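Local coordinates for WbbZ protein (Klebsiella pneumoniae subsp. pneumoniae NTUH-K2044, PDB 6X1L) that is of uncharacterised function but probably transfers pyruvyl groups onto sugars of surface polysaccharides, at residues A[104-109]-A[130-135]; A[125-130]-A[144-149]; A[112-117]-A[134-139]. All coordinates share one frame; numbering follows the deposited sequence.

Contact 1: A[104-109]-A[130-135]; sequences STIRGY and FDYIKS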
# COMPACT_ATOMS: atom_id res chain seq x y z
N SER A 104 0.44 -4.65 23.78
CA SER A 104 1.26 -5.62 23.07
C SER A 104 0.94 -7.04 23.51
O SER A 104 0.38 -7.28 24.58
CB SER A 104 2.76 -5.34 23.28
OG SER A 104 3.13 -4.11 22.68
N THR A 105 1.33 -7.98 22.65
CA THR A 105 1.34 -9.40 22.95
C THR A 105 2.80 -9.80 23.18
O THR A 105 3.64 -9.59 22.31
CB THR A 105 0.73 -10.22 21.82
OG1 THR A 105 -0.70 -10.07 21.83
CG2 THR A 105 1.08 -11.70 21.95
N ILE A 106 3.08 -10.34 24.37
CA ILE A 106 4.44 -10.66 24.79
C ILE A 106 4.49 -12.13 25.16
O ILE A 106 3.61 -12.63 25.87
CB ILE A 106 4.87 -9.78 25.98
CG1 ILE A 106 4.80 -8.30 25.60
CG2 ILE A 106 6.27 -10.15 26.44
CD1 ILE A 106 5.06 -7.37 26.76
N ARG A 107 5.52 -12.83 24.69
CA ARG A 107 5.73 -14.24 25.01
C ARG A 107 7.19 -14.44 25.37
O ARG A 107 8.07 -14.11 24.57
CB ARG A 107 5.33 -15.14 23.84
CG ARG A 107 3.88 -15.03 23.41
CD ARG A 107 2.93 -15.61 24.46
NE ARG A 107 1.55 -15.62 23.99
CZ ARG A 107 0.66 -14.67 24.27
NH1 ARG A 107 1.01 -13.63 25.02
NH2 ARG A 107 -0.57 -14.75 23.79
N GLY A 108 7.44 -14.96 26.57
CA GLY A 108 8.82 -15.21 26.94
C GLY A 108 9.56 -13.92 27.24
O GLY A 108 8.97 -12.92 27.66
N TYR A 109 10.87 -13.95 27.00
CA TYR A 109 11.76 -12.84 27.36
C TYR A 109 11.60 -12.47 28.83
O TYR A 109 11.56 -11.29 29.20
CB TYR A 109 11.53 -11.63 26.45
CG TYR A 109 11.98 -11.84 25.02
CD1 TYR A 109 13.19 -12.46 24.74
CD2 TYR A 109 11.19 -11.42 23.95
CE1 TYR A 109 13.61 -12.65 23.43
CE2 TYR A 109 11.60 -11.61 22.64
CZ TYR A 109 12.81 -12.22 22.39
OH TYR A 109 13.23 -12.41 21.09
N PHE A 130 -1.22 -10.25 29.99
CA PHE A 130 -1.43 -9.56 31.26
C PHE A 130 -1.11 -10.46 32.44
O PHE A 130 -0.41 -10.06 33.38
CB PHE A 130 -2.87 -9.05 31.34
CG PHE A 130 -3.17 -8.28 32.59
CD1 PHE A 130 -2.57 -7.05 32.82
CD2 PHE A 130 -4.06 -8.76 33.53
CE1 PHE A 130 -2.84 -6.33 33.97
CE2 PHE A 130 -4.34 -8.05 34.68
CZ PHE A 130 -3.72 -6.83 34.90
N ASP A 131 -1.60 -11.70 32.42
CA ASP A 131 -1.32 -12.63 33.51
C ASP A 131 0.15 -13.02 33.54
O ASP A 131 0.70 -13.26 34.62
CB ASP A 131 -2.20 -13.87 33.40
CG ASP A 131 -3.66 -13.57 33.63
OD1 ASP A 131 -3.96 -12.49 34.18
OD2 ASP A 131 -4.51 -14.41 33.26
N TYR A 132 0.80 -13.08 32.38
CA TYR A 132 2.22 -13.39 32.35
C TYR A 132 3.05 -12.29 33.00
O TYR A 132 3.83 -12.55 33.93
CB TYR A 132 2.67 -13.63 30.90
CG TYR A 132 4.17 -13.64 30.70
CD1 TYR A 132 4.99 -14.39 31.53
CD2 TYR A 132 4.75 -12.90 29.68
CE1 TYR A 132 6.36 -14.40 31.35
CE2 TYR A 132 6.12 -12.91 29.49
CZ TYR A 132 6.92 -13.66 30.33
OH TYR A 132 8.28 -13.66 30.14
N ILE A 133 2.86 -11.04 32.56
CA ILE A 133 3.65 -9.94 33.10
C ILE A 133 3.39 -9.77 34.59
O ILE A 133 4.33 -9.59 35.38
CB ILE A 133 3.36 -8.63 32.34
CG1 ILE A 133 3.70 -8.79 30.85
CG2 ILE A 133 4.15 -7.48 32.94
CD1 ILE A 133 5.15 -9.15 30.59
N LYS A 134 2.13 -9.82 35.00
CA LYS A 134 1.83 -9.68 36.42
C LYS A 134 2.37 -10.85 37.23
O LYS A 134 2.62 -10.70 38.43
CB LYS A 134 0.32 -9.54 36.65
CG LYS A 134 -0.45 -10.85 36.75
CD LYS A 134 -1.93 -10.59 37.01
CE LYS A 134 -2.68 -11.89 37.25
NZ LYS A 134 -4.13 -11.66 37.55
N SER A 135 2.58 -12.02 36.60
CA SER A 135 3.20 -13.13 37.32
C SER A 135 4.68 -12.87 37.58
O SER A 135 5.24 -13.47 38.50
CB SER A 135 3.02 -14.43 36.54
OG SER A 135 3.94 -14.55 35.47
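I106 and G108 meet Y132 in a loop-to-helix contact: the loop that leaves the C-terminal end of strand 98-104 lies against helix 127-135, joined by one hydrogen bond and a small apolar patch. The polar evidence is the phenol of Y132, whose OH donates to G108 O at 2.7 Å. The donor does not lie in the carbonyl plane but 66° above it, and the C=O...OH angle is only 102°, so the phenol comes over the peptide rather than meeting the carbonyl head-on. Relative to the ring, the same oxygen lies at the edge, near its plane. G108 has a positive phi, a backbone shape that suits glycine.

The apolar part lies deeper. The side chains of I106 and Y132 cross at about a right angle, with I106 CG2 4.1 Å from Y132 CE2. The other branch of I106 goes to the next residue of the helix, its CD1 standing 4.2 Å from I133 CD1. I106 divides its branches in this way because CG1 lies beside the backbone N (chi1 -59°) while CG2 is anti to it. F113 and V122 also pack on I106, which is buried. R107 NH1 bonds to I106 O at 2.9 Å and also to T129 OG1 in the first turn of the helix; T129 OG1, which also bonds to I106 N, adds further ties between loop and helix.

A loop following a parallel strand and resting on the helix of the next beta-alpha-beta unit is characteristic of a Rossmann-like alpha/beta domain, in keeping with the GT-B clan of this family.

Contact 2: A[125-130]-A[144-149]; sequences RENITF and VFITDD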
# COMPACT_ATOMS: atom_id res chain seq x y z
N ARG A 125 -2.43 -6.34 25.51
CA ARG A 125 -3.62 -6.30 24.68
C ARG A 125 -4.47 -7.56 24.79
O ARG A 125 -5.45 -7.70 24.05
CB ARG A 125 -3.25 -6.04 23.21
CG ARG A 125 -2.46 -7.14 22.53
CD ARG A 125 -2.09 -6.71 21.11
NE ARG A 125 -1.44 -7.79 20.37
CZ ARG A 125 -0.96 -7.66 19.13
NH1 ARG A 125 -1.05 -6.50 18.50
NH2 ARG A 125 -0.39 -8.70 18.53
N GLU A 126 -4.12 -8.48 25.69
CA GLU A 126 -4.99 -9.62 25.99
C GLU A 126 -4.61 -10.19 27.35
O GLU A 126 -3.64 -9.78 27.97
CB GLU A 126 -4.93 -10.69 24.89
CG GLU A 126 -3.65 -10.70 24.05
CD GLU A 126 -2.50 -11.40 24.75
OE1 GLU A 126 -2.73 -12.01 25.81
OE2 GLU A 126 -1.37 -11.34 24.22
N ASN A 127 -5.41 -11.18 27.79
CA ASN A 127 -5.32 -11.69 29.16
C ASN A 127 -4.11 -12.58 29.38
O ASN A 127 -3.64 -12.70 30.52
CB ASN A 127 -6.59 -12.46 29.50
CG ASN A 127 -7.69 -11.58 30.03
OD1 ASN A 127 -7.46 -10.73 30.90
ND2 ASN A 127 -8.90 -11.76 29.51
N ILE A 128 -3.61 -13.23 28.33
CA ILE A 128 -2.47 -14.13 28.50
C ILE A 128 -1.21 -13.32 28.78
O ILE A 128 -0.43 -13.65 29.68
CB ILE A 128 -2.31 -15.02 27.26
CG1 ILE A 128 -3.55 -15.89 27.06
CG2 ILE A 128 -1.06 -15.88 27.39
CD1 ILE A 128 -3.40 -16.94 25.99
N THR A 129 -1.00 -12.24 28.02
CA THR A 129 0.13 -11.36 28.29
C THR A 129 -0.01 -10.68 29.65
O THR A 129 0.98 -10.56 30.39
CB THR A 129 0.26 -10.32 27.17
OG1 THR A 129 0.58 -10.99 25.95
CG2 THR A 129 1.35 -9.32 27.49
N PHE A 130 -1.22 -10.25 29.99
CA PHE A 130 -1.43 -9.56 31.26
C PHE A 130 -1.11 -10.46 32.44
O PHE A 130 -0.41 -10.06 33.38
CB PHE A 130 -2.87 -9.05 31.34
CG PHE A 130 -3.17 -8.28 32.59
CD1 PHE A 130 -2.57 -7.05 32.82
CD2 PHE A 130 -4.06 -8.76 33.53
CE1 PHE A 130 -2.84 -6.33 33.97
CE2 PHE A 130 -4.34 -8.05 34.68
CZ PHE A 130 -3.72 -6.83 34.90
N VAL A 144 1.83 -2.40 35.05
CA VAL A 144 1.27 -3.31 34.05
C VAL A 144 -0.23 -3.04 33.96
O VAL A 144 -0.90 -2.87 34.98
CB VAL A 144 1.55 -4.79 34.37
CG1 VAL A 144 0.96 -5.21 35.72
CG2 VAL A 144 1.04 -5.69 33.25
N PHE A 145 -0.73 -2.95 32.73
CA PHE A 145 -2.13 -2.64 32.45
C PHE A 145 -2.61 -3.52 31.31
O PHE A 145 -1.81 -4.05 30.53
CB PHE A 145 -2.34 -1.17 32.07
CG PHE A 145 -1.77 -0.18 33.05
CD1 PHE A 145 -2.60 0.46 33.95
CD2 PHE A 145 -0.42 0.13 33.04
CE1 PHE A 145 -2.09 1.37 34.85
CE2 PHE A 145 0.10 1.04 33.94
CZ PHE A 145 -0.74 1.66 34.84
N ILE A 146 -3.92 -3.65 31.19
CA ILE A 146 -4.54 -4.41 30.11
C ILE A 146 -5.56 -3.52 29.41
O ILE A 146 -6.33 -2.81 30.07
CB ILE A 146 -5.20 -5.71 30.62
CG1 ILE A 146 -5.79 -6.50 29.46
CG2 ILE A 146 -6.25 -5.41 31.68
CD1 ILE A 146 -6.14 -7.93 29.81
N THR A 147 -5.55 -3.54 28.08
CA THR A 147 -6.48 -2.74 27.30
C THR A 147 -6.43 -3.25 25.86
O THR A 147 -5.58 -4.07 25.51
CB THR A 147 -6.15 -1.24 27.39
OG1 THR A 147 -7.16 -0.48 26.71
CG2 THR A 147 -4.79 -0.94 26.80
N ASP A 148 -7.36 -2.76 25.04
CA ASP A 148 -7.47 -3.24 23.67
C ASP A 148 -6.24 -2.86 22.85
O ASP A 148 -5.59 -1.84 23.09
CB ASP A 148 -8.72 -2.66 23.01
CG ASP A 148 -9.99 -3.30 23.51
OD1 ASP A 148 -10.02 -4.54 23.66
OD2 ASP A 148 -10.97 -2.57 23.76
N ASP A 149 -5.93 -3.71 21.87
CA ASP A 149 -4.97 -3.35 20.83
C ASP A 149 -5.29 -1.96 20.29
O ASP A 149 -6.45 -1.54 20.25
CB ASP A 149 -5.03 -4.38 19.69
CG ASP A 149 -4.06 -4.06 18.56
OD1 ASP A 149 -2.87 -4.47 18.64
OD2 ASP A 149 -4.48 -3.41 17.57
O HOH W 1 -6.68 -6.43 21.93
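R125 and D149 form a salt bridge where the loops following two neighbouring strands run together. From its base outward, R125 first has CB 3.8 Å from T147 O, the carbonyl that also receives the CA-H of R125, with CA to O 3.1 Å. CG stands between the backbone N and the carbonyl carbon (chi1 66°), and the chain then runs extended alongside D149, pointing the same way. CD passes 3.4 Å from D149 OD1. NE turns to T105 OG1, outside the two segments, and NH1 closes the bridge to D149 OD1 at 2.7 Å. The guanidinium and carboxylate planes are 51° apart, and the N-H...O angle of 138° shows a bent bond. D149 OD2 is held separately by A151 N and H229 NE2, so both carboxylate oxygens are engaged. A water ties the backbones together, donating to R125 O and accepting from D149 N.

Toward the helix the contact becomes apolar: I146 CB lies over one face of the F130 ring, 4.0 Å from its centroid, in a CH-pi contact, while V144 CG2 reaches F130 CD1 at 3.9 Å.

The contact joins elements of the beta-alpha-beta unit of strand 120-124, helix 127-135 and strand 144-146, with the salt bridge in the loops beyond the strand ends. Helix 250-259 packs on N127 and I146 through Y257, and helix 6-21 packs against F145 and T147.

Contact 3: A[112-117]-A[134-139]; sequences LFINNI and KSLNYE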
# COMPACT_ATOMS: atom_id res chain seq x y z
N LEU A 112 14.25 -10.17 30.36
CA LEU A 112 14.16 -8.75 30.05
C LEU A 112 13.23 -8.02 31.01
O LEU A 112 13.54 -6.90 31.46
CB LEU A 112 13.69 -8.56 28.60
CG LEU A 112 13.59 -7.10 28.13
CD1 LEU A 112 14.97 -6.47 28.04
CD2 LEU A 112 12.86 -7.02 26.80
N PHE A 113 12.09 -8.62 31.34
CA PHE A 113 11.09 -7.91 32.13
C PHE A 113 11.37 -7.99 33.63
O PHE A 113 11.01 -7.07 34.37
CB PHE A 113 9.70 -8.43 31.79
CG PHE A 113 9.25 -8.08 30.41
CD1 PHE A 113 8.68 -6.84 30.14
CD2 PHE A 113 9.44 -8.96 29.36
CE1 PHE A 113 8.29 -6.50 28.86
CE2 PHE A 113 9.05 -8.63 28.07
CZ PHE A 113 8.47 -7.40 27.82
N ILE A 114 12.01 -9.07 34.09
CA ILE A 114 12.37 -9.15 35.51
C ILE A 114 13.47 -8.15 35.84
O ILE A 114 13.41 -7.45 36.86
CB ILE A 114 12.78 -10.58 35.88
CG1 ILE A 114 11.56 -11.51 35.84
CG2 ILE A 114 13.46 -10.63 37.25
CD1 ILE A 114 11.90 -12.98 35.88
N ASN A 115 14.48 -8.03 34.98
CA ASN A 115 15.63 -7.18 35.27
C ASN A 115 15.41 -5.71 34.94
O ASN A 115 16.27 -4.89 35.27
CB ASN A 115 16.87 -7.70 34.54
CG ASN A 115 17.48 -8.91 35.22
OD1 ASN A 115 17.51 -9.00 36.45
ND2 ASN A 115 17.98 -9.85 34.42
N ASN A 116 14.28 -5.35 34.32
CA ASN A 116 13.99 -3.96 34.01
C ASN A 116 12.64 -3.54 34.58
O ASN A 116 11.98 -2.64 34.05
CB ASN A 116 14.01 -3.72 32.49
CG ASN A 116 15.33 -4.12 31.86
OD1 ASN A 116 16.32 -3.39 31.95
ND2 ASN A 116 15.36 -5.28 31.22
N ILE A 117 12.22 -4.18 35.68
CA ILE A 117 10.90 -3.93 36.24
C ILE A 117 10.75 -2.48 36.70
O ILE A 117 9.64 -1.93 36.70
CB ILE A 117 10.62 -4.93 37.38
CG1 ILE A 117 9.16 -4.83 37.85
CG2 ILE A 117 11.57 -4.71 38.55
CD1 ILE A 117 8.74 -5.96 38.77
N LYS A 134 2.13 -9.82 35.00
CA LYS A 134 1.83 -9.68 36.42
C LYS A 134 2.37 -10.85 37.23
O LYS A 134 2.62 -10.70 38.43
CB LYS A 134 0.32 -9.54 36.65
CG LYS A 134 -0.45 -10.85 36.75
CD LYS A 134 -1.93 -10.59 37.01
CE LYS A 134 -2.68 -11.89 37.25
NZ LYS A 134 -4.13 -11.66 37.55
N SER A 135 2.58 -12.02 36.60
CA SER A 135 3.20 -13.13 37.32
C SER A 135 4.68 -12.87 37.58
O SER A 135 5.24 -13.47 38.50
CB SER A 135 3.02 -14.43 36.54
OG SER A 135 3.94 -14.55 35.47
N LEU A 136 5.31 -12.00 36.79
CA LEU A 136 6.69 -11.58 37.00
C LEU A 136 6.80 -10.49 38.06
O LEU A 136 7.77 -9.72 38.05
CB LEU A 136 7.31 -11.12 35.68
CG LEU A 136 7.28 -12.13 34.54
CD1 LEU A 136 7.91 -11.58 33.28
CD2 LEU A 136 7.97 -13.41 34.98
N ASN A 137 5.81 -10.40 38.95
CA ASN A 137 5.75 -9.46 40.06
C ASN A 137 5.50 -8.02 39.62
O ASN A 137 5.74 -7.09 40.40
CB ASN A 137 7.01 -9.54 40.93
CG ASN A 137 6.68 -9.66 42.40
OD1 ASN A 137 5.56 -9.99 42.78
ND2 ASN A 137 7.67 -9.40 43.24
N TYR A 138 5.03 -7.81 38.39
CA TYR A 138 4.56 -6.49 38.01
C TYR A 138 3.26 -6.17 38.72
O TYR A 138 2.44 -7.06 38.99
CB TYR A 138 4.37 -6.40 36.49
CG TYR A 138 5.65 -6.15 35.74
CD1 TYR A 138 6.61 -7.14 35.62
CD2 TYR A 138 5.90 -4.91 35.15
CE1 TYR A 138 7.79 -6.91 34.94
CE2 TYR A 138 7.07 -4.68 34.46
CZ TYR A 138 8.02 -5.68 34.36
OH TYR A 138 9.19 -5.44 33.68
N GLU A 139 3.05 -4.89 39.03
CA GLU A 139 1.93 -4.49 39.87
C GLU A 139 0.81 -3.94 39.01
O GLU A 139 0.97 -2.87 38.41
CB GLU A 139 2.38 -3.45 40.89
CG GLU A 139 1.24 -2.88 41.72
CD GLU A 139 1.72 -2.34 43.05
OE1 GLU A 139 2.92 -2.50 43.35
OE2 GLU A 139 0.90 -1.77 43.79
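Y138 is the tight part of this contact, reaching from the turn after helix 127-135 to the C-terminal end of helix 110-115. Its OH donates to F113 O at 2.5 Å, a short bond, with the donor tilted 17° from the carbonyl plane. The peptide of F113 lies at the edge of the tyrosine ring, near its plane. One face of that ring is taken by I117: CG1 stands almost directly over the centre, 3.8 Å from the centroid and 12° off the normal, in a CH-pi contact. With CG1 anti to the backbone N (chi1 -171°), I117 lays this atom over the ring; the two side chains slide past each other in opposite directions, and I117 CD1 goes on to N137 O at 3.6 Å. The phenol oxygen also lies in the plane of the F113 ring, at its edge, while the side chains of F113 and Y138 cross at about a right angle.

These are the C-terminal ends of two consecutive helices packed on the parallel sheet of the alpha/beta domain, and strand 120-124 runs between them in the chain. F120 and V122 of that strand pack on Y138, and F120 also meets the ring of F113, so the inner side of the contact rests on the sheet.

L136 bridges the tight and the loose sides with its two methyls: CD1 is 3.9 Å from F113 CB, which is buried, whereas CD2 meets I114 CD1 at 4.1 Å. Toward solvent the packing thins to I114 and N137, both exposed, and the latter adds little apart from its backbone carbonyl. N137 also has a positive phi, where the chain turns out of the helix.

Overall arrangement
All three contacts use helix 127-135 or the turn that ends it. Contact 2 is the most buried, at the start of the helix beside edge strand 144-146, and it alone has an ion pair and a bridging water between its two segments. Contacts 1 and 3 are partly buried, and each relies on a tyrosine hydroxyl donating to a backbone carbonyl. T105 OG1 joins contacts 1 and 2 through a probable hydrogen bond of 2.8 Å to E126 OE2. Contact 3 meets the others by packing alone, I106 CG2 lying 3.6 Å from F113 CE2 and V144 CG1 3.7 Å from Y138 CB.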